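Local atomic coordinates of putative dioxygenase (Nostoc punctiforme, PDB entry 2PEB), a protein that is a putative zinc-bound oxidoreductase of the Dopa 4,5-dioxygenase family, probably opening catechol rings with molecular oxygen. Residues Thr88-Ala91 and Val92-His95. Residues are numbered along the deposited sequence; the frame is centred on the assembly and turned at random.
Sequences TGDA and VSDH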
ATOM      1  N   THR A  88      -7.468  13.193  -5.105  1.00 20.89           N
ATOM      2  CA  THR A  88      -8.215  13.211  -6.329  1.00 22.16           C
ATOM      3  C   THR A  88      -9.406  14.158  -6.251  1.00 20.84           C
ATOM      4  O   THR A  88     -10.202  14.239  -7.195  1.00 19.10           O
ATOM      5  CB  THR A  88      -8.779  11.816  -6.639  1.00 21.82           C
ATOM      6  OG1 THR A  88      -9.797  11.512  -5.683  1.00 21.90           O
ATOM      7  CG2 THR A  88      -7.675  10.761  -6.579  1.00 22.24           C
ATOM      8  N   GLY A  89      -9.514  14.911  -5.158  1.00 21.50           N
ATOM      9  CA  GLY A  89     -10.643  15.820  -4.957  1.00 20.03           C
ATOM     10  C   GLY A  89     -11.881  15.158  -4.363  1.00 17.98           C
ATOM     11  O   GLY A  89     -12.962  15.738  -4.429  1.00 20.84           O
ATOM     12  N   ASP A  90     -11.722  13.948  -3.840  1.00 22.12           N
ATOM     13  CA  ASP A  90     -12.833  13.231  -3.195  1.00 20.95           C
ATOM     14  C   ASP A  90     -12.339  12.714  -1.872  1.00 22.35           C
ATOM     15  O   ASP A  90     -11.877  11.601  -1.788  1.00 22.39           O
ATOM     16  CB  ASP A  90     -13.312  12.094  -4.076  1.00 23.38           C
ATOM     17  CG  ASP A  90     -14.444  11.290  -3.433  1.00 27.39           C
ATOM     18  OD1 ASP A  90     -14.697  11.464  -2.210  1.00 26.89           O
ATOM     19  OD2 ASP A  90     -15.054  10.462  -4.164  1.00 30.25           O
ATOM     20  N   ALA A  91     -12.373  13.568  -0.861  1.00 22.82           N
ATOM     21  CA  ALA A  91     -11.714  13.259   0.395  1.00 22.08           C
ATOM     22  C   ALA A  91     -12.175  11.951   1.016  1.00 24.29           C
ATOM     23  O   ALA A  91     -11.363  11.194   1.510  1.00 22.15           O
ATOM     24  CB  ALA A  91     -11.893  14.392   1.363  1.00 24.31           C
ATOM     25  N   VAL A  92     -13.478  11.699   0.985  1.00 23.57           N
ATOM     26  CA  VAL A  92     -13.995  10.474   1.579  1.00 23.69           C
ATOM     27  C   VAL A  92     -13.483   9.235   0.856  1.00 22.89           C
ATOM     28  O   VAL A  92     -12.952   8.327   1.495  1.00 23.57           O
ATOM     29  CB  VAL A  92     -15.461  10.448   1.595  1.00 24.22           C
ATOM     30  CG1 VAL A  92     -15.962   9.038   1.955  1.00 21.47           C
ATOM     31  CG2 VAL A  92     -15.988  11.487   2.624  1.00 25.17           C
ATOM     32  N   SER A  93     -13.617   9.213  -0.463  1.00 21.02           N
ATOM     33  CA  SER A  93     -13.093   8.072  -1.230  1.00 23.17           C
ATOM     34  C   SER A  93     -11.570   7.984  -1.145  1.00 24.44           C
ATOM     35  O   SER A  93     -11.016   6.880  -1.006  1.00 23.25           O
ATOM     36  CB  SER A  93     -13.599   8.075  -2.669  1.00 23.27           C
ATOM     37  OG  SER A  93     -15.007   8.172  -2.711  1.00 27.75           O
ATOM     38  N   ASP A  94     -10.871   9.117  -1.182  1.00 22.55           N
ATOM     39  CA  ASP A  94      -9.421   9.089  -1.093  1.00 24.06           C
ATOM     40  C   ASP A  94      -8.927   8.375   0.180  1.00 24.19           C
ATOM     41  O   ASP A  94      -7.962   7.657   0.139  1.00 25.20           O
ATOM     42  CB  ASP A  94      -8.810  10.498  -1.150  1.00 23.11           C
ATOM     43  CG  ASP A  94      -8.929  11.124  -2.528  1.00 24.42           C
ATOM     44  OD1 ASP A  94      -9.034  10.358  -3.497  1.00 24.89           O
ATOM     45  OD2 ASP A  94      -8.865  12.372  -2.655  1.00 24.88           O
ATOM     46  N   HIS A  95      -9.553   8.642   1.309  1.00 23.13           N
ATOM     47  CA  HIS A  95      -9.149   7.995   2.554  1.00 22.40           C
ATOM     48  C   HIS A  95      -9.733   6.583   2.741  1.00 26.21           C
ATOM     49  O   HIS A  95      -9.066   5.713   3.259  1.00 29.91           O
ATOM     50  CB  HIS A  95      -9.618   8.840   3.710  1.00 23.28           C
ATOM     51  CG  HIS A  95      -8.875  10.117   3.854  1.00 24.60           C
ATOM     52  ND1 HIS A  95      -9.029  11.178   2.984  1.00 25.23           N
ATOM     53  CD2 HIS A  95      -7.978  10.514   4.777  1.00 26.48           C
ATOM     54  CE1 HIS A  95      -8.258  12.181   3.377  1.00 29.47           C
ATOM     55  NE2 HIS A  95      -7.617  11.800   4.469  1.00 29.44           N
TER
HETATM   56  O   HOH W   1     -15.585  13.417  -0.128  1.00 30.78           O
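Asp-94 turns its carboxylate back from the helix onto Thr-88, and both oxygens are used. OD2 of Asp-94 takes the backbone N of Thr-88 at 2.9 Å, nearly straight at 176°, while OD1 of Asp-94 receives OG1 of Thr-88 at 2.6 Å; each oxygen is met on its syn side. Two donors on one residue hold this buried carboxylate against rotation, and a weak bond from the N of Asp-90 also reaches OD2. Threonine suits the place because at chi1 69° its OG1 and backbone N both face the carboxylate, one donor for each oxygen. Gly-89 then turns the chain with a positive phi, where a CB would jam against the preceding carbonyl.

Asp-90 is the N-cap of helix 91-96, which follows strand 82-87 beside the zinc site of His-13, His-15 and His-85. With CG anti to the backbone N (chi1 178°), aspartate brings two acceptors to the helix start, and serine answers with a short donor. OD1 of Asp-90 accepts the N of Ser-93 at 3.0 Å, and OD2 of Asp-90 the OG of Ser-93 at 2.7 Å, both from above the carboxylate plane; a water bridges OD1 to the N of Val-92. With an alanine here, the Ser-93 amide would probably lack its capping acceptor and the Ser-93 hydroxyl be freer to turn.

Among the backbone bonds, the N of Asp-94 donates to the O of Asp-90 at 2.7 Å, the first i to i+4 bond of the helix. The O of Ala-91 is gripped twice, by the N of His-95 and, from the opposite face of the carbonyl plane, by ND1 of His-95 at 2.8 Å. The ND1 bond, though tilted from the ring plane, limits the turning of the imidazole; NE2 bonds an unidentified ligand near the zinc ion.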